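Local coordinates for TRAP solute Binding Protein (Uncultured marine bacterium, PDB 5I7I) that binds aromatic acids such as 3-hydroxybenzoate and probably delivers them to a TRAP-type membrane transporter, at residues V80-V91 and T236-K246; K134-F142 and I258-L266. One frame throughout, in Å; residues are numbered along the deposited sequence.

Contact 1. Residues V80-V91 and T236-K246; sequences VRDGVVDIVWTV and TPFLFLMNKAK. With 3HB (3-hydroxybenzoic acid), chain C.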
loop_
_atom_site.group_PDB
_atom_site.type_symbol
_atom_site.label_atom_id
_atom_site.label_comp_id
_atom_site.label_asym_id
_atom_site.label_seq_id
_atom_site.Cartn_x
_atom_site.Cartn_y
_atom_site.Cartn_z
ATOM N N VAL A 80 -12.853 -2.881 -11.942
ATOM C CA VAL A 80 -13.795 -3.231 -10.884
ATOM C C VAL A 80 -14.957 -2.238 -10.837
ATOM O O VAL A 80 -16.102 -2.625 -10.576
ATOM C CB VAL A 80 -13.091 -3.416 -9.522
ATOM C CG1 VAL A 80 -12.765 -2.082 -8.841
ATOM C CG2 VAL A 80 -13.962 -4.253 -8.625
ATOM N N ARG A 81 -14.687 -0.951 -11.091
ATOM C CA ARG A 81 -15.755 0.047 -11.090
ATOM C C ARG A 81 -16.798 -0.303 -12.137
ATOM O O ARG A 81 -18.004 -0.252 -11.874
ATOM C CB ARG A 81 -15.179 1.433 -11.391
ATOM C CG ARG A 81 -16.209 2.575 -11.446
ATOM C CD ARG A 81 -15.612 3.840 -12.117
ATOM N NE ARG A 81 -15.167 3.538 -13.477
ATOM C CZ ARG A 81 -14.293 4.258 -14.178
ATOM N NH1 ARG A 81 -13.759 5.357 -13.669
ATOM N NH2 ARG A 81 -13.957 3.875 -15.403
ATOM N N ASP A 82 -16.342 -0.686 -13.322
ATOM C CA ASP A 82 -17.187 -0.884 -14.492
ATOM C C ASP A 82 -17.701 -2.305 -14.629
ATOM O O ASP A 82 -18.502 -2.569 -15.536
ATOM C CB ASP A 82 -16.413 -0.506 -15.759
ATOM C CG ASP A 82 -16.049 0.961 -15.807
ATOM O OD1 ASP A 82 -16.727 1.764 -15.136
ATOM O OD2 ASP A 82 -15.077 1.307 -16.508
ATOM N N GLY A 83 -17.283 -3.212 -13.763
ATOM C CA GLY A 83 -17.798 -4.565 -13.809
ATOM C C GLY A 83 -17.085 -5.491 -14.764
ATOM O O GLY A 83 -17.584 -6.594 -15.025
ATOM N N VAL A 84 -15.956 -5.058 -15.322
ATOM C CA VAL A 84 -15.118 -5.936 -16.133
ATOM C C VAL A 84 -14.687 -7.137 -15.311
ATOM O O VAL A 84 -14.611 -8.268 -15.810
ATOM C CB VAL A 84 -13.915 -5.139 -16.664
ATOM C CG1 VAL A 84 -12.968 -6.033 -17.451
ATOM C CG2 VAL A 84 -14.391 -3.957 -17.491
ATOM N N VAL A 85 -14.357 -6.898 -14.046
ATOM C CA VAL A 85 -14.077 -7.928 -13.063
ATOM C C VAL A 85 -14.904 -7.570 -11.839
ATOM O O VAL A 85 -15.478 -6.490 -11.752
ATOM C CB VAL A 85 -12.574 -8.007 -12.708
ATOM C CG1 VAL A 85 -11.756 -8.205 -13.982
ATOM C CG2 VAL A 85 -12.100 -6.766 -11.940
ATOM N N ASP A 86 -14.940 -8.481 -10.877
ATOM C CA ASP A 86 -15.790 -8.315 -9.711
ATOM C C ASP A 86 -15.062 -7.836 -8.470
ATOM O O ASP A 86 -15.666 -7.159 -7.638
ATOM C CB ASP A 86 -16.463 -9.649 -9.405
ATOM C CG ASP A 86 -17.326 -10.102 -10.543
ATOM O OD1 ASP A 86 -18.195 -9.320 -10.953
ATOM O OD2 ASP A 86 -17.100 -11.203 -11.052
ATOM N N ILE A 87 -13.795 -8.188 -8.301
ATOM C CA ILE A 87 -13.010 -7.836 -7.116
ATOM C C ILE A 87 -11.592 -7.536 -7.569
ATOM O O ILE A 87 -11.053 -8.224 -8.444
ATOM C CB ILE A 87 -12.974 -8.975 -6.066
ATOM C CG1 ILE A 87 -14.381 -9.471 -5.727
ATOM C CG2 ILE A 87 -12.230 -8.530 -4.791
ATOM C CD1 ILE A 87 -14.372 -10.714 -4.858
ATOM N N VAL A 88 -10.972 -6.520 -6.963
ATOM C CA VAL A 88 -9.557 -6.249 -7.183
ATOM C C VAL A 88 -8.869 -5.955 -5.866
ATOM O O VAL A 88 -9.480 -5.518 -4.892
ATOM C CB VAL A 88 -9.275 -5.116 -8.183
ATOM C CG1 VAL A 88 -9.923 -5.440 -9.520
ATOM C CG2 VAL A 88 -9.744 -3.794 -7.636
ATOM N N TRP A 89 -7.554 -6.202 -5.868
ATOM C CA TRP A 89 -6.633 -5.681 -4.866
ATOM C C TRP A 89 -5.620 -4.835 -5.610
ATOM O O TRP A 89 -5.030 -5.287 -6.596
ATOM C CB TRP A 89 -5.946 -6.813 -4.105
ATOM C CG TRP A 89 -5.013 -6.339 -3.008
ATOM C CD1 TRP A 89 -5.325 -6.173 -1.702
ATOM C CD2 TRP A 89 -3.625 -6.018 -3.132
ATOM N NE1 TRP A 89 -4.229 -5.744 -1.000
ATOM C CE2 TRP A 89 -3.172 -5.645 -1.855
ATOM C CE3 TRP A 89 -2.725 -6.004 -4.193
ATOM C CZ2 TRP A 89 -1.853 -5.277 -1.609
ATOM C CZ3 TRP A 89 -1.426 -5.615 -3.955
ATOM C CH2 TRP A 89 -1.001 -5.258 -2.677
ATOM N N THR A 90 -5.431 -3.594 -5.167
ATOM C CA THR A 90 -4.501 -2.736 -5.878
ATOM C C THR A 90 -3.943 -1.670 -4.942
ATOM O O THR A 90 -4.272 -1.618 -3.760
ATOM C CB THR A 90 -5.195 -2.137 -7.102
ATOM O OG1 THR A 90 -4.198 -1.495 -7.899
ATOM C CG2 THR A 90 -6.277 -1.145 -6.702
ATOM N N VAL A 91 -3.069 -0.828 -5.496
ATOM C CA VAL A 91 -2.496 0.323 -4.797
ATOM C C VAL A 91 -3.252 1.562 -5.256
ATOM O O VAL A 91 -3.296 1.846 -6.456
ATOM C CB VAL A 91 -0.989 0.460 -5.085
ATOM C CG1 VAL A 91 -0.413 1.722 -4.467
ATOM C CG2 VAL A 91 -0.191 -0.750 -4.544
ATOM N N THR A 236 1.661 3.260 1.854
ATOM C CA THR A 236 0.746 3.621 0.776
ATOM C C THR A 236 -0.517 2.760 0.853
ATOM O O THR A 236 -0.429 1.548 1.115
ATOM C CB THR A 236 1.415 3.573 -0.616
ATOM O OG1 THR A 236 0.679 4.335 -1.574
ATOM C CG2 THR A 236 1.580 2.138 -1.119
ATOM N N PRO A 237 -1.696 3.364 0.731
ATOM C CA PRO A 237 -2.937 2.596 0.884
ATOM C C PRO A 237 -3.195 1.608 -0.241
ATOM O O PRO A 237 -3.054 1.921 -1.428
ATOM C CB PRO A 237 -4.019 3.674 0.938
ATOM C CG PRO A 237 -3.334 4.823 1.513
ATOM C CD PRO A 237 -1.954 4.800 0.921
ATOM N N PHE A 238 -3.590 0.411 0.168
ATOM C CA PHE A 238 -4.139 -0.629 -0.682
ATOM C C PHE A 238 -5.663 -0.569 -0.686
ATOM O O PHE A 238 -6.285 -0.260 0.328
ATOM C CB PHE A 238 -3.758 -1.997 -0.122
ATOM C CG PHE A 238 -2.282 -2.265 -0.014
ATOM C CD1 PHE A 238 -1.413 -1.964 -1.047
ATOM C CD2 PHE A 238 -1.797 -2.885 1.119
ATOM C CE1 PHE A 238 -0.058 -2.268 -0.948
ATOM C CE2 PHE A 238 -0.452 -3.215 1.236
ATOM C CZ PHE A 238 0.416 -2.908 0.190
ATOM N N LEU A 239 -6.256 -0.900 -1.831
ATOM C CA LEU A 239 -7.700 -0.968 -1.990
ATOM C C LEU A 239 -8.078 -2.404 -2.296
ATOM O O LEU A 239 -7.556 -3.005 -3.242
ATOM C CB LEU A 239 -8.163 -0.099 -3.157
ATOM C CG LEU A 239 -7.708 1.359 -3.129
ATOM C CD1 LEU A 239 -8.164 2.084 -4.387
ATOM C CD2 LEU A 239 -8.241 2.048 -1.870
ATOM N N PHE A 240 -9.018 -2.933 -1.517
ATOM C CA PHE A 240 -9.613 -4.247 -1.751
ATOM C C PHE A 240 -11.090 -3.956 -1.980
ATOM O O PHE A 240 -11.807 -3.588 -1.045
ATOM C CB PHE A 240 -9.360 -5.153 -0.549
ATOM C CG PHE A 240 -9.764 -6.612 -0.744
ATOM C CD1 PHE A 240 -9.513 -7.306 -1.918
ATOM C CD2 PHE A 240 -10.344 -7.300 0.327
ATOM C CE1 PHE A 240 -9.866 -8.656 -2.016
ATOM C CE2 PHE A 240 -10.698 -8.608 0.223
ATOM C CZ PHE A 240 -10.474 -9.284 -0.943
ATOM N N LEU A 241 -11.512 -4.024 -3.245
ATOM C CA LEU A 241 -12.782 -3.467 -3.687
ATOM C C LEU A 241 -13.572 -4.478 -4.494
ATOM O O LEU A 241 -13.006 -5.305 -5.207
ATOM C CB LEU A 241 -12.534 -2.276 -4.624
ATOM C CG LEU A 241 -11.682 -1.132 -4.084
ATOM C CD1 LEU A 241 -11.532 -0.096 -5.177
ATOM C CD2 LEU A 241 -12.299 -0.534 -2.853
ATOM N N MET A 242 -14.896 -4.380 -4.393
ATOM C CA MET A 242 -15.811 -5.195 -5.172
ATOM C C MET A 242 -16.669 -4.279 -6.031
ATOM O O MET A 242 -16.989 -3.143 -5.654
ATOM C CB MET A 242 -16.699 -6.001 -4.225
ATOM C CG MET A 242 -17.672 -6.951 -4.909
ATOM S SD MET A 242 -18.503 -8.017 -3.738
ATOM C CE MET A 242 -17.351 -9.351 -3.537
ATOM N N ASN A 243 -17.070 -4.789 -7.188
ATOM C CA ASN A 243 -17.987 -4.045 -8.038
ATOM C C ASN A 243 -19.312 -3.843 -7.312
ATOM O O ASN A 243 -19.877 -4.784 -6.744
ATOM C CB ASN A 243 -18.204 -4.814 -9.333
ATOM C CG ASN A 243 -19.253 -4.170 -10.224
ATOM O OD1 ASN A 243 -20.394 -4.609 -10.276
ATOM N ND2 ASN A 243 -18.864 -3.118 -10.922
ATOM N N LYS A 244 -19.807 -2.606 -7.330
ATOM C CA LYS A 244 -20.998 -2.271 -6.559
ATOM C C LYS A 244 -22.216 -3.027 -7.067
ATOM O O LYS A 244 -22.956 -3.617 -6.278
ATOM C CB LYS A 244 -21.228 -0.760 -6.619
ATOM C CG LYS A 244 -22.214 -0.210 -5.603
ATOM C CD LYS A 244 -22.052 1.300 -5.486
ATOM C CE LYS A 244 -22.665 1.837 -4.210
ATOM N NZ LYS A 244 -22.478 3.312 -4.142
ATOM N N ALA A 245 -22.457 -3.010 -8.382
ATOM C CA ALA A 245 -23.641 -3.672 -8.921
ATOM C C ALA A 245 -23.624 -5.163 -8.599
ATOM O O ALA A 245 -24.669 -5.755 -8.289
ATOM C CB ALA A 245 -23.728 -3.439 -10.428
ATOM N N LYS A 246 -22.440 -5.779 -8.642
ATOM C CA LYS A 246 -22.334 -7.202 -8.356
ATOM C C LYS A 246 -22.656 -7.483 -6.894
ATOM O O LYS A 246 -23.421 -8.403 -6.580
ATOM C CB LYS A 246 -20.949 -7.728 -8.733
ATOM C CG LYS A 246 -20.810 -9.256 -8.642
ATOM C CD LYS A 246 -21.690 -9.989 -9.651
ATOM C CE LYS A 246 -21.357 -11.472 -9.679
ATOM N NZ LYS A 246 -21.826 -12.115 -10.937
HETATM C "C1'" 3HB C . 4.440 -0.927 -4.075
HETATM O "O1'" 3HB C . 5.359 -0.298 -3.489
HETATM O "O2'" 3HB C . 4.048 -0.557 -5.213
HETATM C C1 3HB C . 3.838 -2.178 -3.450
HETATM C C2 3HB C . 4.155 -2.499 -2.132
HETATM C C3 3HB C . 3.630 -3.627 -1.552
HETATM C C4 3HB C . 2.815 -4.459 -2.274
HETATM C C5 3HB C . 2.493 -4.141 -3.590
HETATM C C6 3HB C . 3.005 -3.005 -4.185
HETATM O O3 3HB C . 3.953 -3.924 -0.248
HETATM O O HOH W 1 -18.563 -0.453 -8.930
#

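Contact 2. Residues K134-F142 and I258-L266; sequences KDYKVLAVF and IDNNAGLAL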
loop_
_atom_site.group_PDB
_atom_site.type_symbol
_atom_site.label_atom_id
_atom_site.label_comp_id
_atom_site.label_asym_id
_atom_site.label_seq_id
_atom_site.Cartn_x
_atom_site.Cartn_y
_atom_site.Cartn_z
ATOM N N LYS A 134 -17.091 5.984 -3.194
ATOM C CA LYS A 134 -18.540 5.870 -3.352
ATOM C C LYS A 134 -18.946 5.010 -4.547
ATOM O O LYS A 134 -20.051 4.451 -4.543
ATOM C CB LYS A 134 -19.181 7.265 -3.441
ATOM C CG LYS A 134 -18.795 8.072 -4.670
ATOM C CD LYS A 134 -19.488 9.426 -4.725
ATOM C CE LYS A 134 -19.216 10.098 -6.053
ATOM N NZ LYS A 134 -17.758 10.300 -6.252
ATOM N N ASP A 135 -18.097 4.883 -5.567
ATOM C CA ASP A 135 -18.480 4.136 -6.761
ATOM C C ASP A 135 -18.213 2.638 -6.637
ATOM O O ASP A 135 -18.418 1.913 -7.612
ATOM C CB ASP A 135 -17.772 4.669 -8.015
ATOM C CG ASP A 135 -18.174 6.104 -8.372
ATOM O OD1 ASP A 135 -19.249 6.563 -7.938
ATOM O OD2 ASP A 135 -17.406 6.750 -9.107
ATOM N N TYR A 136 -17.756 2.171 -5.468
ATOM C CA TYR A 136 -17.347 0.793 -5.239
ATOM C C TYR A 136 -18.035 0.243 -3.999
ATOM O O TYR A 136 -18.502 0.984 -3.129
ATOM C CB TYR A 136 -15.827 0.703 -5.003
ATOM C CG TYR A 136 -14.984 1.415 -6.036
ATOM C CD1 TYR A 136 -14.753 2.781 -5.931
ATOM C CD2 TYR A 136 -14.468 0.747 -7.145
ATOM C CE1 TYR A 136 -14.006 3.457 -6.880
ATOM C CE2 TYR A 136 -13.707 1.415 -8.100
ATOM C CZ TYR A 136 -13.490 2.772 -7.961
ATOM O OH TYR A 136 -12.737 3.465 -8.870
ATOM N N LYS A 137 -18.046 -1.081 -3.909
ATOM C CA LYS A 137 -18.266 -1.766 -2.643
ATOM C C LYS A 137 -16.899 -1.942 -1.998
ATOM O O LYS A 137 -16.039 -2.671 -2.518
ATOM C CB LYS A 137 -18.955 -3.119 -2.855
ATOM C CG LYS A 137 -18.975 -4.013 -1.620
ATOM C CD LYS A 137 -19.734 -3.416 -0.447
ATOM C CE LYS A 137 -19.645 -4.366 0.750
ATOM N NZ LYS A 137 -20.448 -3.879 1.912
ATOM N N VAL A 138 -16.700 -1.292 -0.865
ATOM C CA VAL A 138 -15.421 -1.369 -0.174
ATOM C C VAL A 138 -15.390 -2.676 0.602
ATOM O O VAL A 138 -16.276 -2.941 1.426
ATOM C CB VAL A 138 -15.220 -0.179 0.768
ATOM C CG1 VAL A 138 -13.939 -0.355 1.599
ATOM C CG2 VAL A 138 -15.173 1.129 -0.014
ATOM N N LEU A 139 -14.386 -3.512 0.332
ATOM C CA LEU A 139 -14.129 -4.651 1.202
ATOM C C LEU A 139 -13.190 -4.240 2.326
ATOM O O LEU A 139 -13.524 -4.401 3.506
ATOM C CB LEU A 139 -13.604 -5.855 0.413
ATOM C CG LEU A 139 -14.510 -6.296 -0.746
ATOM C CD1 LEU A 139 -13.822 -7.392 -1.525
ATOM C CD2 LEU A 139 -15.883 -6.744 -0.250
ATOM N N ALA A 140 -12.039 -3.661 1.997
ATOM C CA ALA A 140 -11.212 -3.051 3.029
ATOM C C ALA A 140 -10.236 -2.115 2.363
ATOM O O ALA A 140 -9.835 -2.331 1.218
ATOM C CB ALA A 140 -10.429 -4.097 3.822
ATOM N N VAL A 141 -9.861 -1.074 3.095
ATOM C CA VAL A 141 -8.711 -0.243 2.775
ATOM C C VAL A 141 -7.704 -0.408 3.900
ATOM O O VAL A 141 -8.076 -0.391 5.080
ATOM C CB VAL A 141 -9.125 1.228 2.623
ATOM C CG1 VAL A 141 -7.926 2.101 2.280
ATOM C CG2 VAL A 141 -10.190 1.368 1.548
ATOM N N PHE A 142 -6.449 -0.651 3.533
ATOM C CA PHE A 142 -5.407 -0.962 4.501
ATOM C C PHE A 142 -4.066 -0.598 3.878
ATOM O O PHE A 142 -4.015 0.045 2.828
ATOM C CB PHE A 142 -5.519 -2.409 4.986
ATOM C CG PHE A 142 -5.485 -3.467 3.916
ATOM C CD1 PHE A 142 -6.658 -3.908 3.314
ATOM C CD2 PHE A 142 -4.291 -4.066 3.551
ATOM C CE1 PHE A 142 -6.632 -4.929 2.391
ATOM C CE2 PHE A 142 -4.266 -5.091 2.628
ATOM C CZ PHE A 142 -5.442 -5.505 2.044
ATOM N N ILE A 258 -20.312 -11.665 2.584
ATOM C CA ILE A 258 -19.329 -10.679 2.162
ATOM C C ILE A 258 -19.071 -9.680 3.286
ATOM O O ILE A 258 -17.918 -9.377 3.618
ATOM C CB ILE A 258 -19.771 -9.969 0.870
ATOM C CG1 ILE A 258 -19.876 -10.953 -0.310
ATOM C CG2 ILE A 258 -18.816 -8.794 0.550
ATOM C CD1 ILE A 258 -18.567 -11.659 -0.678
ATOM N N ASP A 259 -20.138 -9.186 3.917
ATOM C CA ASP A 259 -19.971 -8.139 4.924
ATOM C C ASP A 259 -19.328 -8.671 6.198
ATOM O O ASP A 259 -18.619 -7.922 6.885
ATOM C CB ASP A 259 -21.307 -7.452 5.165
ATOM C CG ASP A 259 -21.766 -6.658 3.940
ATOM O OD1 ASP A 259 -20.887 -6.110 3.249
ATOM O OD2 ASP A 259 -22.971 -6.557 3.671
ATOM N N ASN A 260 -19.501 -9.958 6.491
ATOM C CA ASN A 260 -18.787 -10.608 7.584
ATOM C C ASN A 260 -17.309 -10.760 7.266
ATOM O O ASN A 260 -16.518 -11.096 8.156
ATOM C CB ASN A 260 -19.418 -11.977 7.861
ATOM C CG ASN A 260 -18.907 -12.638 9.145
ATOM O OD1 ASN A 260 -18.444 -13.783 9.130
ATOM N ND2 ASN A 260 -19.024 -11.934 10.256
ATOM N N ASN A 261 -16.935 -10.517 6.030
ATOM C CA ASN A 261 -15.565 -10.580 5.554
ATOM C C ASN A 261 -15.154 -9.264 4.929
ATOM O O ASN A 261 -14.486 -9.222 3.897
ATOM C CB ASN A 261 -15.425 -11.743 4.583
ATOM C CG ASN A 261 -15.503 -13.061 5.293
ATOM O OD1 ASN A 261 -14.523 -13.487 5.886
ATOM N ND2 ASN A 261 -16.680 -13.687 5.301
ATOM N N ALA A 262 -15.594 -8.166 5.539
ATOM C CA ALA A 262 -15.309 -6.830 5.052
ATOM C C ALA A 262 -15.257 -5.894 6.250
ATOM O O ALA A 262 -15.571 -6.273 7.385
ATOM C CB ALA A 262 -16.357 -6.368 4.029
ATOM N N GLY A 263 -14.861 -4.665 5.979
ATOM C CA GLY A 263 -14.961 -3.590 6.942
ATOM C C GLY A 263 -13.783 -3.542 7.905
ATOM O O GLY A 263 -12.708 -4.071 7.643
ATOM N N LEU A 264 -14.012 -2.903 9.048
ATOM C CA LEU A 264 -12.926 -2.647 9.998
ATOM C C LEU A 264 -12.236 -3.928 10.460
ATOM O O LEU A 264 -11.013 -3.954 10.622
ATOM C CB LEU A 264 -13.478 -1.862 11.186
ATOM C CG LEU A 264 -12.427 -1.305 12.135
ATOM C CD1 LEU A 264 -11.591 -0.219 11.450
ATOM C CD2 LEU A 264 -13.112 -0.759 13.377
ATOM N N ALA A 265 -13.003 -4.987 10.714
ATOM C CA ALA A 265 -12.386 -6.238 11.145
ATOM C C ALA A 265 -11.437 -6.773 10.085
ATOM O O ALA A 265 -10.372 -7.308 10.411
ATOM C CB ALA A 265 -13.449 -7.281 11.494
ATOM N N LEU A 266 -11.809 -6.657 8.810
ATOM C CA LEU A 266 -10.907 -7.105 7.754
ATOM C C LEU A 266 -9.688 -6.197 7.654
ATOM O O LEU A 266 -8.572 -6.672 7.458
ATOM C CB LEU A 266 -11.631 -7.210 6.411
ATOM C CG LEU A 266 -10.752 -7.663 5.255
ATOM C CD1 LEU A 266 -10.199 -9.071 5.503
ATOM C CD2 LEU A 266 -11.526 -7.636 3.937
#

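Contact 1. Residues V80-V91 and T236-K246
The ring of F238 receives W89 on one face: CZ2 of the indole sits over its centre, and W89 CZ2 comes to 3.4 Å from F238 CD1. The two planes are inclined at 43°. On the opposite face of F238 lies the carbonyl oxygen of T236, while V91 CG2 and the ligand hydroxyl O3 meet its edge. The ligand also lies at the edge of W89, with W89 CH2 3.8 Å from C5 of 3-hydroxybenzoate. W89 reaches across to F238 because its CG stands anti to the backbone N (chi1 -178°), swinging the indole over the neighbouring strand.

Behind this aromatic end, strands 87-91 and 237-243 run antiparallel, with V88-L241 and T90-L239 as hydrogen-bonded pairs. On the face bearing W89 and F238, I87 CG2 packs against F240 CE1 at 3.6 Å, and I87 CD1 meets M242 CE.

At the far end N243 joins both helices. Its ND2 donates to V80 O at 2.8 Å, nearly straight at 165° and in the plane of the amide, while its OD1 accepts from K246 N as the N-cap of helix 244-249. N243 N adds a bond to D86 O. The methylenes of K246 pass D86 OD1 at a slant, K246 CG coming to 3.5 Å from it; the carboxylate is anchored by K28 N through OD2.

The chemistry thus divides along the ladder: polar groups fix the helix ends, whereas the ligand's ring and hydroxyl meet the apolar W89, V91 and F238, while its hydrogen bonds go to Y94, R168 and E210.

Contact 2. Residues K134-F142 and I258-L266
A classic beta bulge in strand 136-143, where L139 and A140 both face F240 of the adjacent strand, meets the turn between helices 252-259 and 264-287. The bulge carbonyl L139 O accepts from G263 N at 2.8 Å, with an N-H...O angle of 168° and the donor almost in line with the C=O bond. Because G263 holds the N-cap position of helix 264-287, this bond ties the edge strand to the start of that helix; the positive phi of G263 suits a residue without a side chain. A262 CB rests against the same carbonyl, 3.5 Å from L139 O.

Apolar groups close in around this bond. L139 CD2 touches I258 CG2 at 3.7 Å, the two side chains meeting at a slant, and A140 CB packs on L266 CD2, also at 3.7 Å.

Further toward the start of the strand, K137 NZ forms a short salt bridge of 2.6 Å to D259 OD1, approaching on the syn side and 23° out of the carboxylate plane. The lysine chain is extended except for a bend at chi2 (62°), which steers its ammonium to D259. The other oxygen, D259 OD2, is bonded to the hydroxyl of Y247, whose ring also makes a cation-pi contact with K137. With an alanine here instead of D259, the K137 ammonium would probably lose its carboxylate mate and the Y247 hydroxyl this partner.

Helix 38-54 flanks the turn, W47 bonding to N261 O through NE1 and packing with F43 on L266. Q122 of helix 114-126 touches V138 and A140 and accepts from V141 N, while strand 237-243 pairs with 136-143 in the sheet.

From the N terminus, the chain passes through V80-V91, then K134-F142, before T236-K246 returns to close contact 1; it continues through helices 244-249 and 252-259 until I258-L266 closes contact 2. The two loops therefore cross, each contact having one segment between the two segments of the other. Strand 237-243 lies in the mixed sheet between 87-91 and 136-143, joining the two contacts, whose centres are about 10 Å apart. F238 N approaches F142 O and K244 NZ approaches K134 O, each at 2.7 Å, while W89 also packs on F142. Together they tie the ligand-facing strands to the sheet edge and the start of helix 264-287.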